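PDB 4ZOH: putative oxidoreductase molybdopterin-binding subunit from Sulfolobus tokodaii, which binds a pterin cytosine dinucleotide cofactor and probably serves as the large subunit of an oxidoreductase of the xanthine dehydrogenase and aldehyde oxidase family. Local coordinates for residues S39-A44 against V100-L105; A44-K49 against P67-E72. All blocks are in the same frame, centred on the assembly; numbering follows the deposited sequence.

In the fold
Both contacts lie in the a/b hammerhead domain, at the edge of the chain some 31 to 32 Å from its centre, and their own centres are about 8 Å apart. They meet at Ala44, where the loop 39-44 runs into strand 44-48. That strand is the middle one of a three-stranded antiparallel sheet: contact 1 joins its start to strand 100-104 on one side, contact 2 to the approach to strand 72-73 on the other. Along the chain the order is 39-44, 44-49, 67-72, 100-105, so contact 2 closes within the span of contact 1. A hydrogen bond between His43 NE2 and Glu72 OE2 also links the two, while backbone pairing on both sides of strand 44-48 gathers three separate parts of the domain into one small sheet.

Contact 1 (S39-A44 against V100-L105); sequences SKYPHA and VEYEEL
The backbone O of His43 receives the N-H of Leu105 at 2.8 Å, at the end of strand 100-104. Beside it Ala44 and Glu104 form an antiparallel non-hydrogen-bonded pair. Leu105 lays CD1 over one face of the His43 imidazole, 3.9 Å from the centroid, while NE2 and ND1 of that ring bond to Glu72 and to the backbone O of Asp106. Tyr41 turns its CD2-CE2 edge onto the face of Tyr102 in a T-shaped stack, planes at 84° and centroids 4.8 Å apart. With CG beside its own backbone N (chi1 -85°), Glu104 extends across Tyr41, placing its CG 3.7 Å from the ring centroid and its carboxylate stacked at a tilt over the CE1 side, OE1 nearest. On the opposite face of Tyr41 lies CG of Lys40. At the far end of Tyr102, OH accepts the Lys40 N-H at 3.1 Å, nearly straight at 164°. A leucine in place of Tyr102 would probably leave the Lys40 N-H without this acceptor and the edge of Tyr41 without an aromatic face. Polar bonds at both ends and aromatic packing between them thus fasten the loop 39-44 to an edge strand of the hammerhead sheet.

Contact 2 (A44-K49 against P67-E72); sequences ARIKVK and PIATKE
In the small antiparallel sheet of the a/b hammerhead domain, the central strand 44-48 meets the segment 67-72 as it enters strand 72-73. Arg45 and Glu72 form a non-hydrogen-bonded pair with their CA atoms 4.4 Å apart. Next to this pair the N-H of Ile46 reaches the O of Lys71 at 2.8 Å, with an angle of 162° at the hydrogen. Lys71 O also takes a CA-H...O contact from Arg45 CA at 3.2 Å, and in return Glu72 CA gives a CA-H...O contact to Ala44 O at 3.4 Å. Asp65 holds the turn before the bridge, its OD1 receiving the backbone N-H groups of Thr70, Lys71 and Glu72. On the face shared by Arg45 and Glu72 the opposite charges come near without a salt bridge: Glu72 OE1 is 4.5 Å from Arg45 NH2 and well out of the guanidinium plane. Glu72 instead bonds through OE2 to His43 NE2 and to the backbone N of Ser123. Ile46 provides the main apolar touch. Its CG1 sits between the backbone N and the carbonyl carbon (chi1 45°), which swings the ethyl branch toward the turn, although the CB bond itself does not point there. Ile46 CD1, at the end of that branch, rests 3.4 Å from Thr70 O and 4.0 Å from Ala69 CB.

Contact 1 (S39-A44 against V100-L105)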
ATOM      1  N   SER A  39      26.300  14.973  11.624  1.00 25.48           N
ATOM      2  CA  SER A  39      27.459  15.659  12.223  1.00 27.58           C
ATOM      3  C   SER A  39      27.204  17.153  12.269  1.00 30.41           C
ATOM      4  O   SER A  39      26.772  17.778  11.240  1.00 27.96           O
ATOM      5  CB  SER A  39      28.741  15.375  11.477  1.00 27.44           C
ATOM      6  OG  SER A  39      29.813  15.960  12.203  1.00 31.69           O
ATOM      7  N   LYS A  40      27.419  17.741  13.441  1.00 26.30           N
ATOM      8  CA  LYS A  40      27.459  19.203  13.489  1.00 28.93           C
ATOM      9  C   LYS A  40      28.872  19.742  13.240  1.00 26.69           C
ATOM     10  O   LYS A  40      29.068  20.935  13.197  1.00 28.16           O
ATOM     11  CB  LYS A  40      26.854  19.753  14.759  1.00 35.72           C
ATOM     12  CG  LYS A  40      27.707  19.418  15.964  1.00 45.07           C
ATOM     13  CD  LYS A  40      27.563  20.505  17.031  1.00 52.34           C
ATOM     14  CE  LYS A  40      26.927  19.988  18.298  1.00 51.93           C
ATOM     15  NZ  LYS A  40      26.398  21.119  19.137  1.00 62.71           N
ATOM     16  N   TYR A  41      29.846  18.868  12.991  1.00 26.14           N
ATOM     17  CA  TYR A  41      31.232  19.314  12.724  1.00 25.62           C
ATOM     18  C   TYR A  41      31.779  18.812  11.409  1.00 28.63           C
ATOM     19  O   TYR A  41      31.380  17.732  10.943  1.00 25.12           O
ATOM     20  CB  TYR A  41      32.170  18.842  13.857  1.00 28.31           C
ATOM     21  CG  TYR A  41      31.903  19.538  15.180  1.00 28.59           C
ATOM     22  CD1 TYR A  41      32.179  20.908  15.344  1.00 30.19           C
ATOM     23  CD2 TYR A  41      31.404  18.821  16.304  1.00 33.58           C
ATOM     24  CE1 TYR A  41      31.943  21.534  16.568  1.00 34.53           C
ATOM     25  CE2 TYR A  41      31.167  19.449  17.531  1.00 31.81           C
ATOM     26  CZ  TYR A  41      31.459  20.789  17.657  1.00 34.28           C
ATOM     27  OH  TYR A  41      31.226  21.443  18.836  1.00 41.01           O
ATOM     28  N   PRO A  42      32.687  19.601  10.782  1.00 28.34           N
ATOM     29  CA  PRO A  42      33.293  19.183   9.518  1.00 28.49           C
ATOM     30  C   PRO A  42      34.191  17.964   9.605  1.00 28.55           C
ATOM     31  O   PRO A  42      34.325  17.190   8.612  1.00 28.42           O
ATOM     32  CB  PRO A  42      34.106  20.424   9.077  1.00 29.51           C
ATOM     33  CG  PRO A  42      34.154  21.318  10.288  1.00 28.53           C
ATOM     34  CD  PRO A  42      32.955  21.023  11.112  1.00 26.80           C
ATOM     35  N   HIS A  43      34.847  17.799  10.752  1.00 29.91           N
ATOM     36  CA  HIS A  43      35.804  16.674  10.957  1.00 26.43           C
ATOM     37  C   HIS A  43      35.976  16.403  12.444  1.00 32.43           C
ATOM     38  O   HIS A  43      36.367  17.282  13.215  1.00 32.01           O
ATOM     39  CB  HIS A  43      37.171  16.928  10.333  1.00 26.42           C
ATOM     40  CG  HIS A  43      37.986  15.682  10.102  1.00 26.06           C
ATOM     41  ND1 HIS A  43      39.327  15.708   9.740  1.00 29.78           N
ATOM     42  CD2 HIS A  43      37.652  14.375  10.194  1.00 23.25           C
ATOM     43  CE1 HIS A  43      39.763  14.473   9.557  1.00 26.98           C
ATOM     44  NE2 HIS A  43      38.762  13.641   9.830  1.00 27.96           N
ATOM     45  N   ALA A  44      35.596  15.195  12.858  1.00 35.11           N
ATOM     46  CA  ALA A  44      35.531  14.841  14.286  1.00 32.51           C
ATOM     47  C   ALA A  44      35.570  13.355  14.466  1.00 34.20           C
ATOM     48  O   ALA A  44      35.093  12.573  13.590  1.00 33.32           O
ATOM     49  CB  ALA A  44      34.319  15.419  14.996  1.00 26.88           C
ATOM     50  N   VAL A 100      26.003  12.268  21.723  1.00 38.55           N
ATOM     51  CA  VAL A 100      27.143  12.144  20.796  1.00 37.13           C
ATOM     52  C   VAL A 100      28.334  12.765  21.463  1.00 34.77           C
ATOM     53  O   VAL A 100      28.244  13.858  22.019  1.00 30.64           O
ATOM     54  CB  VAL A 100      26.910  12.854  19.424  1.00 35.68           C
ATOM     55  CG1 VAL A 100      28.118  12.619  18.538  1.00 29.67           C
ATOM     56  CG2 VAL A 100      25.602  12.344  18.765  1.00 33.66           C
ATOM     57  N   GLU A 101      29.438  12.069  21.395  1.00 31.23           N
ATOM     58  CA  GLU A 101      30.631  12.655  21.922  1.00 37.17           C
ATOM     59  C   GLU A 101      31.565  12.932  20.731  1.00 33.40           C
ATOM     60  O   GLU A 101      31.975  12.006  19.971  1.00 34.57           O
ATOM     61  CB  GLU A 101      31.230  11.781  23.055  1.00 34.77           C
ATOM     62  CG  GLU A 101      32.767  11.866  23.192  1.00 49.44           C
ATOM     63  CD  GLU A 101      33.434  10.675  23.930  1.00 54.43           C
ATOM     64  OE1 GLU A 101      34.426  10.100  23.387  1.00 52.75           O
ATOM     65  OE2 GLU A 101      32.961  10.308  25.040  1.00 57.39           O
ATOM     66  N   TYR A 102      31.890  14.216  20.576  1.00 29.58           N
ATOM     67  CA  TYR A 102      32.772  14.697  19.504  1.00 28.72           C
ATOM     68  C   TYR A 102      34.205  15.045  19.963  1.00 28.30           C
ATOM     69  O   TYR A 102      34.386  15.702  20.951  1.00 29.78           O
ATOM     70  CB  TYR A 102      32.176  15.973  18.903  1.00 27.19           C
ATOM     71  CG  TYR A 102      30.831  15.892  18.146  1.00 27.23           C
ATOM     72  CD1 TYR A 102      30.786  15.502  16.803  1.00 28.87           C
ATOM     73  CD2 TYR A 102      29.645  16.344  18.738  1.00 26.59           C
ATOM     74  CE1 TYR A 102      29.563  15.540  16.082  1.00 32.08           C
ATOM     75  CE2 TYR A 102      28.436  16.363  18.048  1.00 27.15           C
ATOM     76  CZ  TYR A 102      28.418  15.959  16.703  1.00 28.91           C
ATOM     77  OH  TYR A 102      27.249  16.013  15.992  1.00 33.93           O
ATOM     78  N   GLU A 103      35.188  14.617  19.202  1.00 30.48           N
ATOM     79  CA  GLU A 103      36.548  15.161  19.279  1.00 38.13           C
ATOM     80  C   GLU A 103      36.880  15.905  17.986  1.00 30.98           C
ATOM     81  O   GLU A 103      37.157  15.269  16.972  1.00 32.22           O
ATOM     82  CB  GLU A 103      37.557  14.029  19.517  1.00 37.11           C
ATOM     83  CG  GLU A 103      37.372  13.420  20.897  1.00 37.41           C
ATOM     84  CD  GLU A 103      38.045  12.060  21.061  1.00 38.03           C
ATOM     85  OE1 GLU A 103      38.942  11.639  20.245  1.00 30.05           O
ATOM     86  OE2 GLU A 103      37.669  11.450  22.080  1.00 42.23           O
ATOM     87  N   GLU A 104      36.812  17.235  18.030  1.00 33.34           N
ATOM     88  CA  GLU A 104      36.982  18.060  16.848  1.00 32.60           C
ATOM     89  C   GLU A 104      38.369  17.878  16.333  1.00 35.00           C
ATOM     90  O   GLU A 104      39.298  17.987  17.103  1.00 35.83           O
ATOM     91  CB  GLU A 104      36.767  19.504  17.174  1.00 38.43           C
ATOM     92  CG  GLU A 104      35.335  19.942  17.135  1.00 42.20           C
ATOM     93  CD  GLU A 104      35.247  21.290  17.783  1.00 49.32           C
ATOM     94  OE1 GLU A 104      35.116  22.321  17.066  1.00 54.24           O
ATOM     95  OE2 GLU A 104      35.377  21.310  19.023  1.00 47.72           O
ATOM     96  N   LEU A 105      38.475  17.501  15.059  1.00 35.22           N
ATOM     97  CA  LEU A 105      39.726  17.413  14.337  1.00 34.64           C
ATOM     98  C   LEU A 105      39.868  18.572  13.396  1.00 42.53           C
ATOM     99  O   LEU A 105      38.928  19.383  13.188  1.00 35.77           O
ATOM    100  CB  LEU A 105      39.837  16.125  13.551  1.00 32.98           C
ATOM    101  CG  LEU A 105      39.515  14.931  14.424  1.00 38.98           C
ATOM    102  CD1 LEU A 105      39.339  13.703  13.541  1.00 39.91           C
ATOM    103  CD2 LEU A 105      40.634  14.735  15.468  1.00 40.23           C
TER

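Contact 2 (A44-K49 against P67-E72)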
ATOM      1  N   ALA A  44      35.596  15.195  12.858  1.00 35.11           N
ATOM      2  CA  ALA A  44      35.531  14.841  14.286  1.00 32.51           C
ATOM      3  C   ALA A  44      35.570  13.355  14.466  1.00 34.20           C
ATOM      4  O   ALA A  44      35.093  12.573  13.590  1.00 33.32           O
ATOM      5  CB  ALA A  44      34.319  15.419  14.996  1.00 26.88           C
ATOM      6  N   ARG A  45      36.165  12.964  15.598  1.00 33.57           N
ATOM      7  CA  ARG A  45      35.937  11.607  16.106  1.00 35.37           C
ATOM      8  C   ARG A  45      34.656  11.609  16.861  1.00 27.71           C
ATOM      9  O   ARG A  45      34.296  12.616  17.475  1.00 29.26           O
ATOM     10  CB  ARG A  45      37.122  11.043  16.917  1.00 35.83           C
ATOM     11  CG  ARG A  45      38.109  10.509  15.908  1.00 37.71           C
ATOM     12  CD  ARG A  45      39.181   9.658  16.537  1.00 45.28           C
ATOM     13  NE  ARG A  45      40.234   9.421  15.557  1.00 39.43           N
ATOM     14  CZ  ARG A  45      41.292  10.213  15.362  1.00 40.42           C
ATOM     15  NH1 ARG A  45      41.488  11.349  16.080  1.00 37.71           N
ATOM     16  NH2 ARG A  45      42.163   9.851  14.416  1.00 39.67           N
ATOM     17  N   ILE A  46      33.934  10.497  16.747  1.00 29.35           N
ATOM     18  CA  ILE A  46      32.608  10.395  17.369  1.00 31.73           C
ATOM     19  C   ILE A  46      32.387   9.135  18.224  1.00 29.87           C
ATOM     20  O   ILE A  46      32.848   8.051  17.860  1.00 27.38           O
ATOM     21  CB  ILE A  46      31.466  10.473  16.289  1.00 30.99           C
ATOM     22  CG1 ILE A  46      31.788   9.586  15.081  1.00 32.30           C
ATOM     23  CG2 ILE A  46      31.169  11.946  15.900  1.00 29.47           C
ATOM     24  CD1 ILE A  46      30.543   8.977  14.421  1.00 31.99           C
ATOM     25  N   LYS A  47      31.622   9.304  19.292  1.00 31.18           N
ATOM     26  CA  LYS A  47      31.045   8.182  20.079  1.00 39.59           C
ATOM     27  C   LYS A  47      29.613   8.508  20.271  1.00 35.39           C
ATOM     28  O   LYS A  47      29.262   9.630  20.679  1.00 37.50           O
ATOM     29  CB  LYS A  47      31.664   8.016  21.485  1.00 43.43           C
ATOM     30  CG  LYS A  47      32.832   7.056  21.538  1.00 52.94           C
ATOM     31  CD  LYS A  47      33.143   6.608  22.972  1.00 62.13           C
ATOM     32  CE  LYS A  47      32.580   5.203  23.252  1.00 62.79           C
ATOM     33  NZ  LYS A  47      32.489   4.858  24.707  1.00 61.55           N
ATOM     34  N   VAL A  48      28.793   7.535  19.939  1.00 36.40           N
ATOM     35  CA  VAL A  48      27.375   7.695  20.049  1.00 36.40           C
ATOM     36  C   VAL A  48      26.886   6.601  20.951  1.00 38.80           C
ATOM     37  O   VAL A  48      27.182   5.443  20.710  1.00 39.71           O
ATOM     38  CB  VAL A  48      26.639   7.530  18.691  1.00 34.50           C
ATOM     39  CG1 VAL A  48      25.251   8.060  18.856  1.00 31.74           C
ATOM     40  CG2 VAL A  48      27.341   8.240  17.555  1.00 31.31           C
ATOM     41  N   LYS A  49      26.137   6.974  21.982  1.00 41.62           N
ATOM     42  CA  LYS A  49      25.553   5.995  22.871  1.00 49.63           C
ATOM     43  C   LYS A  49      24.346   5.305  22.185  1.00 57.06           C
ATOM     44  O   LYS A  49      23.294   5.968  21.922  1.00 43.56           O
ATOM     45  CB  LYS A  49      25.089   6.666  24.153  1.00 48.27           C
ATOM     46  CG  LYS A  49      24.804   5.619  25.197  1.00 50.51           C
ATOM     47  CD  LYS A  49      24.467   6.252  26.523  1.00 51.51           C
ATOM     48  CE  LYS A  49      24.297   5.167  27.566  1.00 49.25           C
ATOM     49  NZ  LYS A  49      23.138   5.534  28.401  1.00 52.10           N
ATOM     50  N   PRO A  67      28.711   3.585   4.574  1.00 33.85           N
ATOM     51  CA  PRO A  67      27.893   4.829   4.379  1.00 32.23           C
ATOM     52  C   PRO A  67      27.663   5.681   5.610  1.00 27.98           C
ATOM     53  O   PRO A  67      27.534   6.936   5.495  1.00 32.60           O
ATOM     54  CB  PRO A  67      26.527   4.291   3.898  1.00 30.65           C
ATOM     55  CG  PRO A  67      26.548   2.799   4.152  1.00 33.11           C
ATOM     56  CD  PRO A  67      28.033   2.403   4.039  1.00 27.10           C
ATOM     57  N   ILE A  68      27.569   5.045   6.782  1.00 25.42           N
ATOM     58  CA  ILE A  68      27.318   5.803   8.034  1.00 23.46           C
ATOM     59  C   ILE A  68      28.658   5.935   8.821  1.00 28.49           C
ATOM     60  O   ILE A  68      29.414   4.969   8.866  1.00 30.23           O
ATOM     61  CB  ILE A  68      26.242   5.158   8.900  1.00 23.25           C
ATOM     62  CG1 ILE A  68      24.938   4.886   8.092  1.00 24.49           C
ATOM     63  CG2 ILE A  68      25.939   6.035  10.161  1.00 21.58           C
ATOM     64  CD1 ILE A  68      24.153   6.171   7.582  1.00 19.75           C
ATOM     65  N   ALA A  69      28.964   7.107   9.404  1.00 30.90           N
ATOM     66  CA  ALA A  69      30.211   7.249  10.127  1.00 29.38           C
ATOM     67  C   ALA A  69      30.028   6.502  11.426  1.00 32.98           C
ATOM     68  O   ALA A  69      28.930   6.595  12.056  1.00 30.63           O
ATOM     69  CB  ALA A  69      30.539   8.677  10.400  1.00 26.92           C
ATOM     70  N   THR A  70      31.090   5.761  11.802  1.00 32.22           N
ATOM     71  CA  THR A  70      31.177   4.989  13.104  1.00 32.36           C
ATOM     72  C   THR A  70      32.160   5.579  14.110  1.00 30.83           C
ATOM     73  O   THR A  70      31.755   5.913  15.205  1.00 32.94           O
ATOM     74  CB  THR A  70      31.558   3.532  12.873  1.00 34.48           C
ATOM     75  OG1 THR A  70      32.735   3.508  12.078  1.00 36.80           O
ATOM     76  CG2 THR A  70      30.485   2.799  12.118  1.00 31.52           C
ATOM     77  N   LYS A  71      33.432   5.758  13.718  1.00 38.75           N
ATOM     78  CA  LYS A  71      34.478   6.468  14.548  1.00 38.45           C
ATOM     79  C   LYS A  71      34.792   7.893  14.140  1.00 39.17           C
ATOM     80  O   LYS A  71      35.229   8.720  14.985  1.00 38.16           O
ATOM     81  CB  LYS A  71      35.832   5.776  14.477  1.00 42.80           C
ATOM     82  CG  LYS A  71      35.853   4.368  13.967  1.00 50.66           C
ATOM     83  CD  LYS A  71      35.782   3.398  15.115  1.00 59.01           C
ATOM     84  CE  LYS A  71      36.383   2.076  14.661  1.00 65.68           C
ATOM     85  NZ  LYS A  71      35.786   1.027  15.525  1.00 76.53           N
ATOM     86  N   GLU A  72      34.618   8.188  12.841  1.00 35.44           N
ATOM     87  CA  GLU A  72      35.093   9.457  12.321  1.00 31.16           C
ATOM     88  C   GLU A  72      34.138  10.035  11.254  1.00 29.85           C
ATOM     89  O   GLU A  72      33.934   9.417  10.182  1.00 24.09           O
ATOM     90  CB  GLU A  72      36.507   9.279  11.757  1.00 31.63           C
ATOM     91  CG  GLU A  72      37.286  10.597  11.493  1.00 35.03           C
ATOM     92  CD  GLU A  72      38.655  10.311  10.852  1.00 37.29           C
ATOM     93  OE1 GLU A  72      39.218   9.213  11.103  1.00 40.25           O
ATOM     94  OE2 GLU A  72      39.163  11.152  10.058  1.00 36.19           O
TER